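Local coordinates for Lmo0488 protein (Listeria monocytogenes serovar 1/2a, PDB 5TED) that binds shikimate through this effector-binding domain and, as a LysR-type regulator, activates transcription of protocatechuate biosynthesis genes, at residues G3-G8 / P191-F196; Y105-D110 / G132-E137. One frame throughout, in Å; residues are numbered along the deposited sequence.

Interaction 1: residues G3-G8 / P191-F196; sequences GNIDLG and PASKAF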
loop_
_atom_site.group_PDB
_atom_site.type_symbol
_atom_site.label_atom_id
_atom_site.label_comp_id
_atom_site.label_asym_id
_atom_site.label_seq_id
_atom_site.Cartn_x
_atom_site.Cartn_y
_atom_site.Cartn_z
ATOM N N GLY A 3 -7.916 21.293 -16.751
ATOM C CA GLY A 3 -7.320 20.043 -17.169
ATOM C C GLY A 3 -7.042 19.132 -15.993
ATOM O O GLY A 3 -7.246 19.469 -14.821
ATOM N N ASN A 4 -6.549 17.953 -16.347
ATOM C CA ASN A 4 -6.298 16.874 -15.413
ATOM C C ASN A 4 -4.807 16.605 -15.314
ATOM O O ASN A 4 -4.059 16.823 -16.268
ATOM C CB ASN A 4 -7.001 15.595 -15.856
ATOM C CG ASN A 4 -6.766 14.453 -14.892
ATOM O OD1 ASN A 4 -7.296 14.452 -13.788
ATOM N ND2 ASN A 4 -5.972 13.468 -15.308
ATOM N N ILE A 5 -4.385 16.138 -14.142
ATOM C CA ILE A 5 -3.010 15.727 -13.901
ATOM C C ILE A 5 -3.037 14.285 -13.427
ATOM O O ILE A 5 -3.667 13.966 -12.408
ATOM C CB ILE A 5 -2.294 16.612 -12.870
ATOM C CG1 ILE A 5 -2.188 18.045 -13.386
ATOM C CG2 ILE A 5 -0.909 16.005 -12.537
ATOM C CD1 ILE A 5 -1.763 19.040 -12.338
ATOM N N ASP A 6 -2.367 13.411 -14.163
ATOM C CA ASP A 6 -2.193 12.035 -13.720
ATOM C C ASP A 6 -0.857 11.946 -13.006
ATOM O O ASP A 6 0.202 12.056 -13.633
ATOM C CB ASP A 6 -2.262 11.062 -14.888
ATOM C CG ASP A 6 -3.650 10.965 -15.468
ATOM O OD1 ASP A 6 -4.633 10.934 -14.684
ATOM O OD2 ASP A 6 -3.749 10.928 -16.699
ATOM N N LEU A 7 -0.907 11.722 -11.698
ATOM C CA LEU A 7 0.291 11.733 -10.869
ATOM C C LEU A 7 0.518 10.338 -10.305
ATOM O O LEU A 7 -0.326 9.819 -9.565
ATOM C CB LEU A 7 0.126 12.758 -9.753
ATOM C CG LEU A 7 1.290 12.860 -8.785
ATOM C CD1 LEU A 7 2.512 13.456 -9.533
ATOM C CD2 LEU A 7 0.818 13.740 -7.637
ATOM N N GLY A 8 1.663 9.748 -10.621
ATOM C CA GLY A 8 2.056 8.450 -10.081
ATOM C C GLY A 8 3.149 8.627 -9.042
ATOM O O GLY A 8 4.034 9.460 -9.215
ATOM N N PRO A 191 -0.483 23.006 -19.254
ATOM C CA PRO A 191 -0.401 24.143 -18.328
ATOM C C PRO A 191 -0.635 23.744 -16.880
ATOM O O PRO A 191 0.075 24.231 -15.993
ATOM C CB PRO A 191 -1.477 25.098 -18.862
ATOM C CG PRO A 191 -1.554 24.773 -20.330
ATOM C CD PRO A 191 -1.372 23.289 -20.399
ATOM N N ALA A 192 -1.610 22.867 -16.616
ATOM C CA ALA A 192 -1.859 22.412 -15.249
ATOM C C ALA A 192 -0.684 21.611 -14.704
ATOM O O ALA A 192 -0.245 21.835 -13.565
ATOM C CB ALA A 192 -3.142 21.577 -15.200
ATOM N N SER A 193 -0.152 20.670 -15.503
ATOM C CA SER A 193 0.957 19.838 -15.032
ATOM C C SER A 193 2.190 20.678 -14.773
ATOM O O SER A 193 2.911 20.452 -13.796
ATOM C CB SER A 193 1.299 18.731 -16.035
ATOM O OG SER A 193 0.233 17.815 -16.170
ATOM N N LYS A 194 2.469 21.630 -15.665
ATOM C CA LYS A 194 3.586 22.537 -15.452
ATOM C C LYS A 194 3.391 23.364 -14.188
ATOM O O LYS A 194 4.316 23.518 -13.386
ATOM C CB LYS A 194 3.758 23.426 -16.685
ATOM C CG LYS A 194 4.708 24.596 -16.501
ATOM C CD LYS A 194 6.150 24.144 -16.337
ATOM C CE LYS A 194 7.103 25.336 -16.293
ATOM N NZ LYS A 194 8.465 24.934 -15.833
ATOM N N ALA A 195 2.185 23.882 -13.975
ATOM C CA ALA A 195 1.940 24.652 -12.767
ATOM C C ALA A 195 2.191 23.798 -11.537
ATOM O O ALA A 195 2.823 24.254 -10.578
ATOM C CB ALA A 195 0.515 25.211 -12.763
ATOM N N PHE A 196 1.743 22.539 -11.563
ATOM C CA PHE A 196 1.962 21.680 -10.409
ATOM C C PHE A 196 3.432 21.311 -10.235
ATOM O O PHE A 196 3.931 21.269 -9.104
ATOM C CB PHE A 196 1.124 20.415 -10.509
ATOM C CG PHE A 196 1.256 19.539 -9.301
ATOM C CD1 PHE A 196 0.606 19.878 -8.122
ATOM C CD2 PHE A 196 2.046 18.393 -9.336
ATOM C CE1 PHE A 196 0.723 19.091 -6.989
ATOM C CE2 PHE A 196 2.168 17.588 -8.210
ATOM C CZ PHE A 196 1.514 17.945 -7.030
#

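Interaction 2: residues Y105-D110 / G132-E137; sequences YIFFSD and GCYVEE. With SKM ((3R,4S,5R)-3,4,5-trihydroxycyclohex-1-ene-1-carboxylic acid), chain D.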
loop_
_atom_site.group_PDB
_atom_site.type_symbol
_atom_site.label_atom_id
_atom_site.label_comp_id
_atom_site.label_asym_id
_atom_site.label_seq_id
_atom_site.Cartn_x
_atom_site.Cartn_y
_atom_site.Cartn_z
ATOM N N TYR A 105 16.425 -10.665 7.393
ATOM C CA TYR A 105 15.735 -9.478 6.915
ATOM C C TYR A 105 14.438 -9.812 6.198
ATOM O O TYR A 105 14.316 -10.833 5.511
ATOM C CB TYR A 105 16.614 -8.685 5.949
ATOM C CG TYR A 105 17.465 -7.655 6.627
ATOM C CD1 TYR A 105 18.695 -8.007 7.181
ATOM C CD2 TYR A 105 17.054 -6.329 6.706
ATOM C CE1 TYR A 105 19.489 -7.071 7.813
ATOM C CE2 TYR A 105 17.842 -5.380 7.320
ATOM C CZ TYR A 105 19.063 -5.757 7.861
ATOM O OH TYR A 105 19.829 -4.827 8.486
ATOM N N ILE A 106 13.481 -8.908 6.364
ATOM C CA ILE A 106 12.377 -8.711 5.437
ATOM C C ILE A 106 12.876 -7.608 4.513
ATOM O O ILE A 106 12.963 -6.442 4.909
ATOM C CB ILE A 106 11.092 -8.310 6.160
ATOM C CG1 ILE A 106 10.641 -9.435 7.100
ATOM C CG2 ILE A 106 10.002 -7.934 5.149
ATOM C CD1 ILE A 106 10.004 -8.924 8.353
ATOM N N PHE A 107 13.264 -7.989 3.301
ATOM C CA PHE A 107 13.985 -7.137 2.366
ATOM C C PHE A 107 13.047 -6.596 1.296
ATOM O O PHE A 107 12.039 -7.224 0.962
ATOM C CB PHE A 107 15.115 -7.937 1.702
ATOM C CG PHE A 107 16.443 -7.217 1.646
ATOM C CD1 PHE A 107 17.166 -6.982 2.797
ATOM C CD2 PHE A 107 16.984 -6.817 0.427
ATOM C CE1 PHE A 107 18.407 -6.347 2.743
ATOM C CE2 PHE A 107 18.205 -6.173 0.365
ATOM C CZ PHE A 107 18.920 -5.936 1.531
ATOM N N PHE A 108 13.372 -5.415 0.768
ATOM C CA PHE A 108 12.617 -4.891 -0.366
ATOM C C PHE A 108 12.905 -5.698 -1.623
ATOM O O PHE A 108 14.051 -6.075 -1.885
ATOM C CB PHE A 108 12.963 -3.424 -0.617
ATOM C CG PHE A 108 12.268 -2.470 0.320
ATOM C CD1 PHE A 108 10.903 -2.266 0.240
ATOM C CD2 PHE A 108 12.985 -1.808 1.313
ATOM C CE1 PHE A 108 10.257 -1.401 1.121
ATOM C CE2 PHE A 108 12.346 -0.953 2.191
ATOM C CZ PHE A 108 10.987 -0.745 2.093
ATOM N N SER A 109 11.861 -5.955 -2.410
ATOM C CA SER A 109 12.029 -6.663 -3.675
ATOM C C SER A 109 12.781 -5.792 -4.680
ATOM O O SER A 109 12.961 -4.590 -4.489
ATOM C CB SER A 109 10.675 -7.055 -4.260
ATOM O OG SER A 109 9.901 -5.894 -4.465
ATOM N N ASP A 110 13.211 -6.428 -5.778
ATOM C CA ASP A 110 13.972 -5.764 -6.833
ATOM C C ASP A 110 13.206 -4.627 -7.494
ATOM O O ASP A 110 13.827 -3.776 -8.133
ATOM C CB ASP A 110 14.363 -6.767 -7.920
ATOM C CG ASP A 110 15.194 -7.911 -7.393
ATOM O OD1 ASP A 110 15.848 -7.752 -6.342
ATOM O OD2 ASP A 110 15.177 -8.986 -8.025
ATOM N N GLY A 132 15.304 -13.279 4.636
ATOM C CA GLY A 132 14.304 -14.283 4.918
ATOM C C GLY A 132 13.163 -14.250 3.920
ATOM O O GLY A 132 12.646 -15.303 3.540
ATOM N N CYS A 133 12.773 -13.060 3.473
ATOM C CA CYS A 133 11.678 -12.921 2.520
ATOM C C CYS A 133 11.775 -11.555 1.853
ATOM O O CYS A 133 12.526 -10.680 2.289
ATOM C CB CYS A 133 10.317 -13.085 3.201
ATOM S SG CYS A 133 9.957 -11.862 4.494
ATOM N N TYR A 134 11.014 -11.383 0.776
ATOM C CA TYR A 134 10.916 -10.091 0.113
ATOM C C TYR A 134 9.489 -9.567 0.193
ATOM O O TYR A 134 8.521 -10.342 0.196
ATOM C CB TYR A 134 11.339 -10.164 -1.365
ATOM C CG TYR A 134 12.808 -10.498 -1.614
ATOM C CD1 TYR A 134 13.772 -9.501 -1.655
ATOM C CD2 TYR A 134 13.222 -11.810 -1.833
ATOM C CE1 TYR A 134 15.107 -9.793 -1.911
ATOM C CE2 TYR A 134 14.557 -12.111 -2.084
ATOM C CZ TYR A 134 15.493 -11.099 -2.116
ATOM O OH TYR A 134 16.816 -11.370 -2.358
ATOM N N VAL A 135 9.370 -8.235 0.270
ATOM C CA VAL A 135 8.092 -7.535 0.149
ATOM C C VAL A 135 8.341 -6.262 -0.650
ATOM O O VAL A 135 9.459 -5.741 -0.707
ATOM C CB VAL A 135 7.427 -7.170 1.506
ATOM C CG1 VAL A 135 7.643 -8.254 2.538
ATOM C CG2 VAL A 135 7.925 -5.845 2.017
ATOM N N GLU A 136 7.272 -5.736 -1.241
ATOM C CA GLU A 136 7.364 -4.502 -2.009
ATOM C C GLU A 136 6.899 -3.281 -1.225
ATOM O O GLU A 136 7.594 -2.264 -1.196
ATOM C CB GLU A 136 6.563 -4.611 -3.310
ATOM C CG GLU A 136 6.604 -3.309 -4.105
ATOM C CD GLU A 136 5.972 -3.431 -5.479
ATOM O OE1 GLU A 136 4.830 -2.947 -5.650
ATOM O OE2 GLU A 136 6.620 -4.040 -6.377
ATOM N N GLU A 137 5.756 -3.370 -0.569
ATOM C CA GLU A 137 5.122 -2.212 0.039
ATOM C C GLU A 137 5.423 -2.133 1.539
ATOM O O GLU A 137 5.663 -3.145 2.200
ATOM C CB GLU A 137 3.623 -2.260 -0.244
ATOM C CG GLU A 137 2.853 -1.115 0.312
ATOM C CD GLU A 137 2.261 -1.438 1.647
ATOM O OE1 GLU A 137 2.292 -2.634 2.021
ATOM O OE2 GLU A 137 1.774 -0.503 2.312
HETATM O O12 SKM D . 7.413 2.098 -0.888
HETATM C C8 SKM D . 8.440 1.114 -0.957
HETATM C C6 SKM D . 8.467 0.497 -2.183
HETATM O O7 SKM D . 9.505 -0.481 -2.251
HETATM C C5 SKM D . 8.752 1.533 -3.439
HETATM C C4 SKM D . 9.923 2.388 -3.218
HETATM C C1 SKM D . 10.622 3.112 -4.379
HETATM O O2 SKM D . 10.438 2.692 -5.558
HETATM O O3 SKM D . 11.385 4.099 -4.149
HETATM C C10 SKM D . 10.438 2.625 -1.719
HETATM C C9 SKM D . 9.925 1.847 -0.633
HETATM O O11 SKM D . 9.770 2.671 0.453
#

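Interaction 1: residues G3-G8 / P191-F196
I5 lays its CD1 methyl against the N-terminal turns of helix 191-208, a compact example of a strand packing on a helix chiefly through one branched side chain. CD1 lies 3.4 Å from A192 O and 3.7 Å from F196 CB. Because A192 O already accepts the i-to-i+4 bond from F196 N, the methyl rests on a carbonyl whose polar need is met within the helix. The torsion explains the reach: CG1 stands anti to the carbonyl carbon (chi1 -63°) and the chain runs on extended, carrying CD1 to the helix surface while CG2 takes the position anti to the backbone N. On its way the same branch passes S193, with I5 CG1 3.7 Å from S193 OG, and A192 adds its CB 4.1 Å from I5 CD1.

F196 is the second large contributor. Its ring meets L7 CD2 at CE2, 4.1 Å away, the two side chains crossing at about a right angle. No hydrogen bond links the segments; the join is van der Waals packing, mostly between apolar groups, and the axes of the two short segments approach to 7.8 Å at a crossing angle of -55°.

Around this pair, strand 4-10 runs between parallel neighbours 35-41 and 57-60. F36 and F25 meet the F196 ring edge-to-face, L57 touches both L7 and F196, and I34 adjoins I5 and A192, so the C-terminal helix packs across this sheet.

Interaction 2: residues Y105-D110 / G132-E137
F108 and E136 meet at the shikimate, where two parallel strands end and their loops begin. The ligand hydroxyl O7 donates to E136 O at 2.8 Å, and the same carbonyl oxygen lies at the edge of the F108 ring, 3.6 Å from CD1. F108 CD1 approaches shikimate O7 to 3.4 Å, so ring and carbonyl oxygen meet this hydroxyl side by side.

Behind this first shell, the parallel ladder leads into both residues, and Q40 of the second subunit bonds the backbone N of E136 and of E137. F107 N donates to C133 O almost straight, at 174°, and V135 N returns a bond to F107 O at 2.9 Å. S109 N reaches V135 O from above the carbonyl plane. Side chains pack on both faces of the ladder: I106 CG2 lies 3.5 Å from V135 CG1 with C133 SG beside it, while on the other face the Y134 ring has F108 O at its edge, 3.4 Å from CD1. Y134 CG lies anti to its carbonyl carbon (chi1 -65°), which sets that ring beside F107 CB and S109 CA. Farther out, T111 bonds both S109 OG and E136 OE2, and Y11 OH bonds E136 OE1.

The strands belong to a beta-alpha-beta unit with helix 115-124, which packs on F107 and F108; helix 138-146 covers I106 and V135. C133 and Y134 continue in parallel with a strand of the second subunit, extending the sheet across the interface.

How the interactions relate
Both contacts belong to one LysR substrate-binding domain, of the periplasmic-binding-protein clan, yet lie on opposite sides of its centre, with centres 33 Å apart and nearest atoms about 12 Å apart. Along the chain, segment 3-8 comes first, then 105-110 and 132-137, and lastly 191-196, so interaction 1 joins the two ends of the domain while interaction 2 falls wholly between them. They share no strand: strand 4-10 belongs to the larger mixed sheet, strands 104-108 and 130-135 to the smaller parallel one. Interaction 2 holds shikimate-pocket residues, whereas the side chain of L7 is about 14 Å from shikimate. As in other members of this clan, the ligand probably sits between two lobes, each carrying one interaction.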